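Local coordinates for protein 2-hydroxychromene-2-carboxylate isomerase (Pseudomonas putida, PDB 2IMF) that catalyses the reversible, glutathione-dependent isomerisation of 2-hydroxychromene-2-carboxylate to trans-O-hydroxybenzylidenepyruvate in naphthalene breakdown, at residues 14-19 / 65-70; 91-96 / 100-105; 125-130 / 135-140; 168-171 / 176-179. One frame throughout, in Å; residues are numbered along the deposited sequence.

Contact 1: 14-19 / 65-70; sequences SYLANQ and VDLQRW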
loop_
_atom_site.group_PDB
_atom_site.type_symbol
_atom_site.label_atom_id
_atom_site.label_comp_id
_atom_site.label_asym_id
_atom_site.label_seq_id
_atom_site.Cartn_x
_atom_site.Cartn_y
_atom_site.Cartn_z
ATOM N N SER A 14 -7.448 -8.949 -0.030
ATOM C CA SER A 14 -7.239 -10.393 0.012
ATOM C C SER A 14 -7.957 -11.147 -1.098
ATOM O O SER A 14 -7.448 -12.163 -1.611
ATOM C CB SER A 14 -7.630 -10.974 1.358
ATOM O OG SER A 14 -6.773 -10.498 2.391
ATOM N N TYR A 15 -9.142 -10.627 -1.512
ATOM C CA TYR A 15 -9.887 -11.190 -2.598
ATOM C C TYR A 15 -9.016 -11.055 -3.823
ATOM O O TYR A 15 -8.837 -12.022 -4.599
ATOM C CB TYR A 15 -11.153 -10.375 -2.788
ATOM C CG TYR A 15 -11.821 -10.556 -4.111
ATOM C CD1 TYR A 15 -12.377 -11.787 -4.479
ATOM C CD2 TYR A 15 -11.976 -9.465 -4.965
ATOM C CE1 TYR A 15 -13.088 -11.903 -5.728
ATOM C CE2 TYR A 15 -12.688 -9.570 -6.175
ATOM C CZ TYR A 15 -13.192 -10.828 -6.537
ATOM O OH TYR A 15 -13.882 -11.024 -7.729
ATOM N N LEU A 16 -8.445 -9.862 -4.055
ATOM C CA LEU A 16 -7.576 -9.644 -5.226
ATOM C C LEU A 16 -6.347 -10.582 -5.157
ATOM O O LEU A 16 -5.969 -11.250 -6.133
ATOM C CB LEU A 16 -7.062 -8.230 -5.227
ATOM C CG LEU A 16 -8.143 -7.175 -5.556
ATOM C CD1 LEU A 16 -7.587 -5.783 -5.313
ATOM C CD2 LEU A 16 -8.630 -7.318 -7.054
ATOM N N ALA A 17 -5.665 -10.625 -4.012
ATOM C CA ALA A 17 -4.502 -11.516 -3.859
ATOM C C ALA A 17 -4.856 -12.960 -4.087
ATOM O O ALA A 17 -4.063 -13.695 -4.727
ATOM C CB ALA A 17 -3.836 -11.321 -2.477
ATOM N N ASN A 18 -5.987 -13.418 -3.563
ATOM C CA ASN A 18 -6.339 -14.799 -3.801
ATOM C C ASN A 18 -6.548 -15.070 -5.259
ATOM O O ASN A 18 -6.133 -16.147 -5.677
ATOM C CB ASN A 18 -7.609 -15.132 -3.015
ATOM C CG ASN A 18 -8.012 -16.544 -3.203
ATOM O OD1 ASN A 18 -7.265 -17.439 -2.838
ATOM N ND2 ASN A 18 -9.129 -16.753 -3.890
ATOM N N GLN A 19 -7.156 -14.154 -5.993
ATOM C CA GLN A 19 -7.359 -14.395 -7.451
ATOM C C GLN A 19 -5.997 -14.582 -8.121
ATOM O O GLN A 19 -5.827 -15.502 -8.945
ATOM C CB GLN A 19 -8.065 -13.147 -8.060
ATOM C CG GLN A 19 -8.124 -13.025 -9.645
ATOM C CD GLN A 19 -8.974 -14.098 -10.270
ATOM O OE1 GLN A 19 -9.829 -14.708 -9.629
ATOM N NE2 GLN A 19 -8.755 -14.320 -11.553
ATOM N N VAL A 65 -11.769 3.174 -5.369
ATOM C CA VAL A 65 -11.274 3.412 -6.690
ATOM C C VAL A 65 -10.082 2.491 -6.996
ATOM O O VAL A 65 -9.929 1.842 -8.050
ATOM C CB VAL A 65 -10.947 4.908 -6.909
ATOM C CG1 VAL A 65 -10.304 5.119 -8.235
ATOM C CG2 VAL A 65 -12.235 5.738 -6.761
ATOM N N ASP A 66 -9.119 2.404 -6.067
ATOM C CA ASP A 66 -7.956 1.526 -6.205
ATOM C C ASP A 66 -8.420 0.104 -6.434
ATOM O O ASP A 66 -7.914 -0.619 -7.320
ATOM C CB ASP A 66 -7.137 1.627 -4.901
ATOM C CG ASP A 66 -5.778 0.980 -5.034
ATOM O OD1 ASP A 66 -5.130 0.987 -6.109
ATOM O OD2 ASP A 66 -5.375 0.281 -4.072
ATOM N N LEU A 67 -9.375 -0.340 -5.604
ATOM C CA LEU A 67 -9.913 -1.704 -5.761
ATOM C C LEU A 67 -10.498 -1.959 -7.139
ATOM O O LEU A 67 -10.242 -2.993 -7.715
ATOM C CB LEU A 67 -10.920 -1.995 -4.656
ATOM C CG LEU A 67 -10.263 -2.140 -3.263
ATOM C CD1 LEU A 67 -11.339 -2.055 -2.175
ATOM C CD2 LEU A 67 -9.457 -3.442 -3.128
ATOM N N GLN A 68 -11.258 -0.995 -7.658
ATOM C CA GLN A 68 -11.757 -1.184 -9.034
ATOM C C GLN A 68 -10.661 -1.194 -10.094
ATOM O O GLN A 68 -10.725 -1.926 -11.069
ATOM C CB GLN A 68 -12.764 -0.131 -9.399
ATOM C CG GLN A 68 -14.060 -0.275 -8.626
ATOM C CD GLN A 68 -14.757 -1.650 -8.742
ATOM O OE1 GLN A 68 -14.937 -2.187 -9.828
ATOM N NE2 GLN A 68 -15.119 -2.231 -7.619
ATOM N N ARG A 69 -9.628 -0.388 -9.867
ATOM C CA ARG A 69 -8.519 -0.402 -10.817
ATOM C C ARG A 69 -7.888 -1.763 -10.847
ATOM O O ARG A 69 -7.588 -2.328 -11.893
ATOM C CB ARG A 69 -7.474 0.682 -10.471
ATOM C CG ARG A 69 -7.935 2.067 -10.801
ATOM C CD ARG A 69 -7.078 3.076 -9.979
ATOM N NE ARG A 69 -7.464 4.403 -10.460
ATOM C CZ ARG A 69 -7.247 5.515 -9.764
ATOM N NH1 ARG A 69 -6.541 5.479 -8.636
ATOM N NH2 ARG A 69 -7.602 6.708 -10.227
ATOM N N TRP A 70 -7.650 -2.394 -9.705
ATOM C CA TRP A 70 -7.073 -3.707 -9.722
ATOM C C TRP A 70 -8.014 -4.785 -10.258
ATOM O O TRP A 70 -7.547 -5.710 -10.916
ATOM C CB TRP A 70 -6.669 -4.112 -8.277
ATOM C CG TRP A 70 -5.402 -3.422 -7.801
ATOM C CD1 TRP A 70 -5.343 -2.298 -7.015
ATOM C CD2 TRP A 70 -4.073 -3.773 -8.095
ATOM N NE1 TRP A 70 -4.035 -1.964 -6.777
ATOM C CE2 TRP A 70 -3.219 -2.846 -7.454
ATOM C CE3 TRP A 70 -3.501 -4.789 -8.872
ATOM C CZ2 TRP A 70 -1.803 -2.943 -7.551
ATOM C CZ3 TRP A 70 -2.126 -4.893 -8.938
ATOM C CH2 TRP A 70 -1.301 -3.959 -8.307
#

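Contact 2: 91-96 / 100-105; sequences IGFYYS and AQAAAY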
loop_
_atom_site.group_PDB
_atom_site.type_symbol
_atom_site.label_atom_id
_atom_site.label_comp_id
_atom_site.label_asym_id
_atom_site.label_seq_id
_atom_site.Cartn_x
_atom_site.Cartn_y
_atom_site.Cartn_z
ATOM N N ILE A 91 -13.983 -19.213 9.915
ATOM C CA ILE A 91 -13.966 -20.475 10.658
ATOM C C ILE A 91 -14.240 -21.675 9.728
ATOM O O ILE A 91 -13.594 -22.751 9.796
ATOM C CB ILE A 91 -14.996 -20.432 11.721
ATOM C CG1 ILE A 91 -14.582 -19.494 12.849
ATOM C CG2 ILE A 91 -15.215 -21.879 12.213
ATOM C CD1 ILE A 91 -15.688 -19.139 13.930
ATOM N N GLY A 92 -15.171 -21.484 8.790
ATOM C CA GLY A 92 -15.547 -22.559 7.921
ATOM C C GLY A 92 -14.419 -23.056 7.033
ATOM O O GLY A 92 -14.450 -24.213 6.549
ATOM N N PHE A 93 -13.397 -22.218 6.796
ATOM C CA PHE A 93 -12.240 -22.683 6.056
ATOM C C PHE A 93 -11.653 -23.953 6.696
ATOM O O PHE A 93 -11.121 -24.771 5.984
ATOM C CB PHE A 93 -11.152 -21.569 5.984
ATOM C CG PHE A 93 -9.822 -22.088 5.518
ATOM C CD1 PHE A 93 -9.632 -22.310 4.197
ATOM C CD2 PHE A 93 -8.784 -22.388 6.416
ATOM C CE1 PHE A 93 -8.474 -22.882 3.723
ATOM C CE2 PHE A 93 -7.607 -22.947 5.973
ATOM C CZ PHE A 93 -7.466 -23.173 4.630
ATOM N N TYR A 94 -11.697 -24.053 8.000
ATOM C CA TYR A 94 -11.114 -25.205 8.664
ATOM C C TYR A 94 -11.922 -26.480 8.517
ATOM O O TYR A 94 -11.454 -27.531 9.004
ATOM C CB TYR A 94 -10.818 -24.821 10.129
ATOM C CG TYR A 94 -9.766 -23.702 10.112
ATOM C CD1 TYR A 94 -8.450 -24.026 9.797
ATOM C CD2 TYR A 94 -10.121 -22.348 10.276
ATOM C CE1 TYR A 94 -7.471 -23.036 9.634
ATOM C CE2 TYR A 94 -9.175 -21.348 10.151
ATOM C CZ TYR A 94 -7.867 -21.699 9.773
ATOM O OH TYR A 94 -6.888 -20.742 9.619
ATOM N N TYR A 95 -13.047 -26.461 7.821
ATOM C CA TYR A 95 -13.712 -27.720 7.457
ATOM C C TYR A 95 -13.043 -28.330 6.217
ATOM O O TYR A 95 -13.277 -29.492 5.974
ATOM C CB TYR A 95 -15.155 -27.372 7.082
ATOM C CG TYR A 95 -16.102 -28.562 6.945
ATOM C CD1 TYR A 95 -16.689 -29.063 8.093
ATOM C CD2 TYR A 95 -16.486 -29.082 5.682
ATOM C CE1 TYR A 95 -17.608 -30.138 8.032
ATOM C CE2 TYR A 95 -17.410 -30.152 5.623
ATOM C CZ TYR A 95 -17.957 -30.577 6.788
ATOM O OH TYR A 95 -18.847 -31.659 6.666
ATOM N N SER A 96 -12.300 -27.577 5.401
ATOM C CA SER A 96 -11.850 -28.074 4.128
ATOM C C SER A 96 -10.717 -29.048 4.338
ATOM O O SER A 96 -10.010 -29.003 5.342
ATOM C CB SER A 96 -11.453 -26.919 3.208
ATOM O OG SER A 96 -10.352 -26.177 3.684
ATOM N N ALA A 100 -6.953 -29.143 -2.861
ATOM C CA ALA A 100 -7.856 -28.745 -3.944
ATOM C C ALA A 100 -9.107 -28.162 -3.295
ATOM O O ALA A 100 -9.688 -27.210 -3.808
ATOM C CB ALA A 100 -8.217 -29.913 -4.824
ATOM N N GLN A 101 -9.529 -28.793 -2.204
ATOM C CA GLN A 101 -10.826 -28.451 -1.596
ATOM C C GLN A 101 -10.647 -27.200 -0.726
ATOM O O GLN A 101 -11.562 -26.401 -0.603
ATOM C CB GLN A 101 -11.454 -29.611 -0.829
ATOM C CG GLN A 101 -12.276 -30.661 -1.673
ATOM C CD GLN A 101 -13.579 -30.104 -2.286
ATOM O OE1 GLN A 101 -13.542 -29.263 -3.197
ATOM N NE2 GLN A 101 -14.729 -30.586 -1.798
ATOM N N ALA A 102 -9.453 -27.025 -0.171
ATOM C CA ALA A 102 -9.118 -25.797 0.593
ATOM C C ALA A 102 -9.113 -24.645 -0.386
ATOM O O ALA A 102 -9.785 -23.637 -0.125
ATOM C CB ALA A 102 -7.764 -25.946 1.306
ATOM N N ALA A 103 -8.448 -24.735 -1.531
ATOM C CA ALA A 103 -8.475 -23.698 -2.502
ATOM C C ALA A 103 -9.851 -23.481 -3.041
ATOM O O ALA A 103 -10.266 -22.351 -3.332
ATOM C CB ALA A 103 -7.528 -24.065 -3.663
ATOM N N ALA A 104 -10.608 -24.570 -3.253
ATOM C CA ALA A 104 -11.944 -24.427 -3.793
ATOM C C ALA A 104 -12.843 -23.645 -2.817
ATOM O O ALA A 104 -13.580 -22.776 -3.252
ATOM C CB ALA A 104 -12.567 -25.780 -4.101
ATOM N N TYR A 105 -12.745 -23.988 -1.540
ATOM C CA TYR A 105 -13.528 -23.234 -0.515
ATOM C C TYR A 105 -13.142 -21.751 -0.564
ATOM O O TYR A 105 -14.000 -20.872 -0.661
ATOM C CB TYR A 105 -13.312 -23.767 0.864
ATOM C CG TYR A 105 -14.071 -23.059 1.969
ATOM C CD1 TYR A 105 -15.396 -23.344 2.209
ATOM C CD2 TYR A 105 -13.465 -22.037 2.628
ATOM C CE1 TYR A 105 -16.069 -22.699 3.244
ATOM C CE2 TYR A 105 -14.091 -21.377 3.639
ATOM C CZ TYR A 105 -15.440 -21.706 3.934
ATOM O OH TYR A 105 -16.095 -21.087 4.957
#

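Contact 3: 125-130 / 135-140; sequences LPALVS and WDRSAF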
loop_
_atom_site.group_PDB
_atom_site.type_symbol
_atom_site.label_atom_id
_atom_site.label_comp_id
_atom_site.label_asym_id
_atom_site.label_seq_id
_atom_site.Cartn_x
_atom_site.Cartn_y
_atom_site.Cartn_z
ATOM N N LEU A 125 -25.594 -18.685 3.480
ATOM C CA LEU A 125 -24.328 -18.870 2.724
ATOM C C LEU A 125 -23.598 -20.204 3.027
ATOM O O LEU A 125 -23.145 -20.804 2.027
ATOM C CB LEU A 125 -23.407 -17.643 2.909
ATOM C CG LEU A 125 -22.092 -17.633 2.141
ATOM C CD1 LEU A 125 -22.327 -17.628 0.601
ATOM C CD2 LEU A 125 -21.359 -16.334 2.557
ATOM N N PRO A 126 -23.582 -20.700 4.278
ATOM C CA PRO A 126 -22.981 -22.015 4.445
ATOM C C PRO A 126 -23.671 -23.059 3.565
ATOM O O PRO A 126 -22.965 -23.909 2.971
ATOM C CB PRO A 126 -23.168 -22.257 5.940
ATOM C CG PRO A 126 -23.082 -20.894 6.512
ATOM C CD PRO A 126 -23.907 -20.051 5.566
ATOM N N ALA A 127 -24.991 -23.059 3.441
ATOM C CA ALA A 127 -25.650 -24.058 2.594
ATOM C C ALA A 127 -25.312 -23.872 1.122
ATOM O O ALA A 127 -25.159 -24.828 0.354
ATOM C CB ALA A 127 -27.169 -24.039 2.802
ATOM N N LEU A 128 -25.269 -22.611 0.672
ATOM C CA LEU A 128 -24.952 -22.343 -0.721
ATOM C C LEU A 128 -23.576 -22.853 -1.015
ATOM O O LEU A 128 -23.305 -23.477 -2.093
ATOM C CB LEU A 128 -25.043 -20.847 -1.020
ATOM C CG LEU A 128 -26.471 -20.245 -1.021
ATOM C CD1 LEU A 128 -26.450 -18.756 -0.874
ATOM C CD2 LEU A 128 -27.147 -20.597 -2.314
ATOM N N VAL A 129 -22.630 -22.557 -0.118
ATOM C CA VAL A 129 -21.212 -23.008 -0.335
ATOM C C VAL A 129 -21.120 -24.537 -0.278
ATOM O O VAL A 129 -20.440 -25.146 -1.185
ATOM C CB VAL A 129 -20.272 -22.305 0.663
ATOM C CG1 VAL A 129 -18.876 -22.959 0.712
ATOM C CG2 VAL A 129 -20.204 -20.857 0.313
ATOM N N SER A 130 -21.836 -25.145 0.672
ATOM C CA SER A 130 -21.865 -26.624 0.736
ATOM C C SER A 130 -22.327 -27.225 -0.560
ATOM O O SER A 130 -21.740 -28.223 -1.056
ATOM C CB SER A 130 -22.768 -27.086 1.877
ATOM O OG SER A 130 -22.222 -26.721 3.135
ATOM N N TRP A 135 -20.455 -30.725 -0.097
ATOM C CA TRP A 135 -20.396 -30.995 1.293
ATOM C C TRP A 135 -21.759 -31.226 1.880
ATOM O O TRP A 135 -22.773 -30.921 1.248
ATOM C CB TRP A 135 -19.788 -29.798 2.013
ATOM C CG TRP A 135 -18.336 -29.592 1.765
ATOM C CD1 TRP A 135 -17.441 -30.441 1.129
ATOM C CD2 TRP A 135 -17.558 -28.482 2.244
ATOM N NE1 TRP A 135 -16.181 -29.872 1.166
ATOM C CE2 TRP A 135 -16.231 -28.691 1.869
ATOM C CE3 TRP A 135 -17.871 -27.338 2.973
ATOM C CZ2 TRP A 135 -15.184 -27.770 2.156
ATOM C CZ3 TRP A 135 -16.845 -26.418 3.260
ATOM C CH2 TRP A 135 -15.518 -26.661 2.883
ATOM N N ASP A 136 -21.801 -31.875 3.038
ATOM C CA ASP A 136 -23.008 -32.091 3.805
ATOM C C ASP A 136 -23.350 -30.829 4.587
ATOM O O ASP A 136 -22.638 -30.391 5.487
ATOM C CB ASP A 136 -22.733 -33.295 4.724
ATOM C CG ASP A 136 -23.937 -33.705 5.552
ATOM O OD1 ASP A 136 -24.516 -32.947 6.384
ATOM O OD2 ASP A 136 -24.310 -34.889 5.349
ATOM N N ARG A 137 -24.426 -30.189 4.129
ATOM C CA ARG A 137 -24.761 -28.897 4.689
ATOM C C ARG A 137 -24.899 -28.933 6.181
ATOM O O ARG A 137 -24.366 -28.095 6.861
ATOM C CB ARG A 137 -26.162 -28.534 4.144
ATOM C CG ARG A 137 -26.649 -27.217 4.693
ATOM C CD ARG A 137 -28.217 -27.063 4.638
ATOM N NE ARG A 137 -28.959 -28.290 4.999
ATOM C CZ ARG A 137 -29.293 -28.648 6.246
ATOM N NH1 ARG A 137 -29.065 -27.848 7.291
ATOM N NH2 ARG A 137 -29.886 -29.831 6.411
ATOM N N SER A 138 -25.629 -29.933 6.686
ATOM C CA SER A 138 -25.855 -29.990 8.119
ATOM C C SER A 138 -24.498 -30.210 8.899
ATOM O O SER A 138 -24.293 -29.536 9.934
ATOM C CB SER A 138 -26.797 -31.161 8.454
ATOM O OG SER A 138 -26.984 -31.196 9.866
ATOM N N ALA A 139 -23.634 -31.069 8.366
ATOM C CA ALA A 139 -22.357 -31.305 9.032
ATOM C C ALA A 139 -21.566 -30.006 9.005
ATOM O O ALA A 139 -20.910 -29.687 9.997
ATOM C CB ALA A 139 -21.640 -32.424 8.305
ATOM N N PHE A 140 -21.571 -29.252 7.900
ATOM C CA PHE A 140 -20.794 -28.001 7.839
ATOM C C PHE A 140 -21.337 -27.005 8.822
ATOM O O PHE A 140 -20.597 -26.369 9.533
ATOM C CB PHE A 140 -20.753 -27.498 6.377
ATOM C CG PHE A 140 -19.983 -26.234 6.184
ATOM C CD1 PHE A 140 -18.680 -26.135 6.580
ATOM C CD2 PHE A 140 -20.570 -25.140 5.560
ATOM C CE1 PHE A 140 -17.928 -24.941 6.428
ATOM C CE2 PHE A 140 -19.853 -23.986 5.331
ATOM C CZ PHE A 140 -18.563 -23.825 5.795
#

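Contact 4: 168-171 / 176-179; sequences VPTM and EMWW. With GSH (glutathione), chain E.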
loop_
_atom_site.group_PDB
_atom_site.type_symbol
_atom_site.label_atom_id
_atom_site.label_comp_id
_atom_site.label_asym_id
_atom_site.label_seq_id
_atom_site.Cartn_x
_atom_site.Cartn_y
_atom_site.Cartn_z
ATOM N N VAL A 168 -3.684 -8.313 6.298
ATOM C CA VAL A 168 -3.963 -9.269 5.231
ATOM C C VAL A 168 -4.132 -8.483 3.946
ATOM O O VAL A 168 -4.522 -7.314 3.946
ATOM C CB VAL A 168 -5.205 -10.138 5.499
ATOM C CG1 VAL A 168 -4.957 -11.008 6.697
ATOM C CG2 VAL A 168 -6.476 -9.240 5.774
ATOM N N PRO A 169 -3.833 -9.061 2.794
ATOM C CA PRO A 169 -3.241 -10.410 2.577
ATOM C C PRO A 169 -1.757 -10.372 2.903
ATOM O O PRO A 169 -1.063 -9.418 2.566
ATOM C CB PRO A 169 -3.446 -10.664 1.060
ATOM C CG PRO A 169 -3.445 -9.220 0.462
ATOM C CD PRO A 169 -4.055 -8.308 1.538
ATOM N N THR A 170 -1.273 -11.469 3.508
ATOM C CA THR A 170 0.160 -11.583 3.847
ATOM C C THR A 170 0.628 -12.900 3.222
ATOM O O THR A 170 -0.075 -13.912 3.295
ATOM C CB THR A 170 0.431 -11.443 5.346
ATOM O OG1 THR A 170 0.087 -10.103 5.706
ATOM C CG2 THR A 170 1.920 -11.597 5.600
ATOM N N MET A 171 1.814 -12.851 2.622
ATOM C CA MET A 171 2.377 -14.017 1.892
ATOM C C MET A 171 3.776 -14.242 2.416
ATOM O O MET A 171 4.530 -13.253 2.565
ATOM C CB MET A 171 2.428 -13.865 0.362
ATOM C CG MET A 171 1.066 -13.896 -0.272
ATOM S SD MET A 171 -0.050 -12.486 -0.079
ATOM C CE MET A 171 0.959 -11.072 -0.551
ATOM N N GLU A 176 10.921 -14.577 3.807
ATOM C CA GLU A 176 10.462 -13.236 3.287
ATOM C C GLU A 176 8.971 -13.240 3.385
ATOM O O GLU A 176 8.244 -14.188 3.018
ATOM C CB GLU A 176 10.817 -13.046 1.836
ATOM C CG GLU A 176 12.318 -12.700 1.719
ATOM C CD GLU A 176 12.728 -12.475 0.303
ATOM O OE1 GLU A 176 12.631 -13.345 -0.549
ATOM O OE2 GLU A 176 13.178 -11.335 0.025
ATOM N N MET A 177 8.541 -12.095 3.859
ATOM C CA MET A 177 7.092 -11.743 4.115
ATOM C C MET A 177 6.764 -10.536 3.277
ATOM O O MET A 177 7.534 -9.541 3.271
ATOM C CB MET A 177 6.829 -11.367 5.572
ATOM C CG MET A 177 5.292 -11.350 5.906
ATOM S SD MET A 177 4.839 -10.915 7.525
ATOM C CE MET A 177 4.885 -9.157 7.313
ATOM N N TRP A 178 5.661 -10.605 2.513
ATOM C CA TRP A 178 5.083 -9.432 1.810
ATOM C C TRP A 178 3.663 -9.249 2.257
ATOM O O TRP A 178 2.912 -10.208 2.357
ATOM C CB TRP A 178 5.157 -9.621 0.302
ATOM C CG TRP A 178 6.550 -9.825 -0.318
ATOM C CD1 TRP A 178 7.416 -8.874 -0.651
ATOM C CD2 TRP A 178 7.217 -11.089 -0.471
ATOM N NE1 TRP A 178 8.618 -9.456 -1.126
ATOM C CE2 TRP A 178 8.483 -10.812 -1.015
ATOM C CE3 TRP A 178 6.840 -12.404 -0.234
ATOM C CZ2 TRP A 178 9.415 -11.810 -1.320
ATOM C CZ3 TRP A 178 7.786 -13.423 -0.572
ATOM C CH2 TRP A 178 9.027 -13.106 -1.127
ATOM N N TRP A 179 3.303 -7.979 2.377
ATOM C CA TRP A 179 1.932 -7.643 2.725
ATOM C C TRP A 179 1.332 -6.838 1.603
ATOM O O TRP A 179 1.918 -5.829 1.183
ATOM C CB TRP A 179 1.908 -6.813 3.975
ATOM C CG TRP A 179 0.575 -6.170 4.287
ATOM C CD1 TRP A 179 -0.602 -6.769 4.558
ATOM C CD2 TRP A 179 0.365 -4.757 4.435
ATOM N NE1 TRP A 179 -1.564 -5.804 4.852
ATOM C CE2 TRP A 179 -0.977 -4.570 4.823
ATOM C CE3 TRP A 179 1.209 -3.647 4.388
ATOM C CZ2 TRP A 179 -1.514 -3.298 5.100
ATOM C CZ3 TRP A 179 0.669 -2.358 4.640
ATOM C CH2 TRP A 179 -0.674 -2.210 4.994
HETATM N N1 GSH E . -1.679 -1.718 -0.409
HETATM C CA1 GSH E . -2.413 -2.893 -0.060
HETATM C C1 GSH E . -2.712 -3.838 -1.168
HETATM O O11 GSH E . -3.091 -4.982 -0.909
HETATM O O12 GSH E . -2.731 -3.220 -2.256
HETATM C CB1 GSH E . -3.313 -2.712 1.156
HETATM C CG1 GSH E . -3.683 -3.960 1.956
HETATM C CD1 GSH E . -4.575 -3.600 3.111
HETATM O OE1 GSH E . -4.911 -2.328 3.303
HETATM N N2 GSH E . -5.039 -4.539 3.902
HETATM C CA2 GSH E . -5.763 -4.279 5.140
HETATM C C2 GSH E . -4.945 -4.430 6.348
HETATM O O2 GSH E . -4.143 -5.511 6.447
HETATM C CB2 GSH E . -6.958 -5.282 5.211
HETATM S SG2 GSH E . -8.266 -4.906 3.981
HETATM N N3 GSH E . -4.962 -3.527 7.284
HETATM C CA3 GSH E . -3.976 -3.597 8.363
HETATM C C3 GSH E . -3.113 -2.358 8.305
HETATM O O31 GSH E . -2.189 -2.262 9.133
HETATM O O32 GSH E . -3.380 -1.431 7.470
#

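Contact 1: 14-19 / 65-70
Leu16 reaches from the first helix of the thioredoxin fold, 12-28, to Leu67 and Trp70 on helix 57-74, a member of the helical region inserted into that fold in kappa-class transferases. This one leucine contributes much of the small buried contact between thioredoxin core and helical insert. With CG set opposite its own carbonyl carbon (chi1 -71°) and CD1 continuing in an extended line (chi2 171°), the leucine points its CD1 branch at helix 57-74. This methyl meets Leu67 CD2 at 3.7 Å, the two side chains lying at a slant. Against Trp70 the leucine stands at about a right angle, and it is the tryptophan's CB, not the far end of its indole, that receives it. The ring is carried onward to meet Phe185 of the second subunit, while Leu67 also packs on Pro12 and Phe13 and lies about 4 Å, at the nearest atoms, from the bound 4-(2-methoxyphenyl)-2-oxobut-3-enoic acid. Cut back to an alanine, Leu16 would lose both methyl branches, which is likely to leave Trp70 CB and Leu67 CD2 without this shared neighbour. Both branches face one atom, CD1 at 3.5 Å from Trp70 CB and CD2 at 4.0 Å.

Contact 2: 91-96 / 100-105
Tyr105, on helix 99-115, lays its ring against the backbone of Gly92 and Phe93, near the end of helix 87-92 and ahead of the short connection to the next helix. This helix-loop-helix connection belongs to the helical insert of the kappa-class fold. With CG opposite the backbone N (chi1 -180°), the side chain crosses toward the turn. Its CB lies 4.3 Å from Ser96 CB; farther out, CD2 skirts the edge of the Phe93 ring and CE2 presses on Phe93 CA at 3.3 Å. On the other ring branch CE1 lies 4.0 Å from Gly92 O, which sits over one face, offset toward the rim. CZ then meets Gly92 C at 3.5 Å. At the tip OH comes within 3.4 Å of Gly92 CA, a close approach that the lack of a side chain permits, and bonds to Met89 O. A leucine at Tyr105 would lose the hydroxyl and ring, which would probably leave Met89 O without this mate and a gap beside Gly92. Nearer the loop, Phe93 CE1 touches Ala102 CB at 4.0 Å, and Ser96 OG settles on Ala102 CA. That hydroxyl donates to Phe93 O (2.8 Å), which also takes Ser96 N. Several of the turn's polar groups are thus satisfied within it; between the two segments the fit is by shape, and the polar tie is made just earlier in the chain, by Tyr105 OH to Met89 O.

Contact 3: 125-130 / 135-140
Ser130 and Phe140 form the tight side of a contact between two successive helices, 125-133 and 137-145, joined by a short turn. Ser130 OG stands 3.3 Å from Phe140 CD2, yet its polar need is met at home: with OG swung beside its own backbone N (chi1 -67°), the hydroxyl donates to Pro126 O at 2.9 Å. The donor lies above the carbonyl plane, and Ser130 N reaches the same oxygen from the opposite face. Phe140 turns an edge to Pro126 O and rests CE2 on Pro126 CB at 3.8 Å, while Trp135 CZ3 covers one face of its ring. Trp135 N closes the turn by donating to Ser130 O over 3.0 Å, a fairly straight bond (159° at the hydrogen). The solvent side is looser. There, in one of the two modelled conformers of Arg137, Ala127 CB touches its aliphatic part, 3.7 Å from CD, before the chain bends at chi3 and carries the guanidinium away to a salt bridge with Glu141. Asp136, also outward, caps the second helix, its OD1 accepting from Ala139 N at 2.9 Å. On the inner side Val129, Trp135 and Phe140 all pack on Tyr105 of helix 99-115. Tyr95, from the connection that precedes that helix, sets its ring edge-to-face with that of Phe140, and Leu125 and Val129 touch Met89 of helix 87-92.

Contact 4: 168-171 / 176-179
The glutathione site, built on the cis-proline loop of the thioredoxin fold, meets its closing beta hairpin here, with Val168 and Trp179 on the ligand and Thr170 and Met171 paired with the strand 176-179. The cis peptide before Pro169 presents the Val168 backbone so that the cysteinyl unit of glutathione pairs with it as a residue of an antiparallel strand would: Val168 N donates to O2 of the tripeptide and its N2 donates back to Val168 O, both at 2.8 Å. Trp179, whose CG lies opposite its backbone N (chi1 168°), brings its indole alongside. NE1 gives a 3.0 Å bond to glutathione O2, which lies near the ring plane, and a weak one of 3.4 Å to Val168 O; CB1 of the gamma-glutamyl arm lies over one face, toward the rim. Deeper in the hairpin, Met171 and Trp178 form an antiparallel hydrogen-bonded pair, N to O in both directions at 2.9 Å, and their side chains share the face covered by helix 184-198. On the Thr170 side, OG1 bonds to Gly167 O, and CG2 is pressed tightly on Met177 CG (3.4 Å). Arg69 of the second subunit reaches Met177 O. Recognition of the cysteinyl unit here probably owes little to side-chain identity, apart from the indole N-H on O2, whereas Asp182, and Lys59 and Arg183 of the second subunit, add side-chain bonds to the ligand.

Contact 4 lies in the thioredoxin core and contact 1 joins that core to the helical insert; both are near the ligands and the second subunit, and they touch where Ser14 and Ala17 pack on the cis-proline loop. Contacts 2 and 3 lie together within the insert, across the chain's centre from contact 4, and meet through Tyr95 and Tyr105 against Trp135. The chemistry follows place. Contact 1 is small, buried and wholly apolar; contact 2, also buried, sets a tyrosine ring against the backbone of a turn; contact 3, partly exposed, mixes a closing backbone bond with capping and charge at its rim. Contact 4, again buried, alone is a strand pairing, with the adjoining Val168 backbone pairing with the ligand.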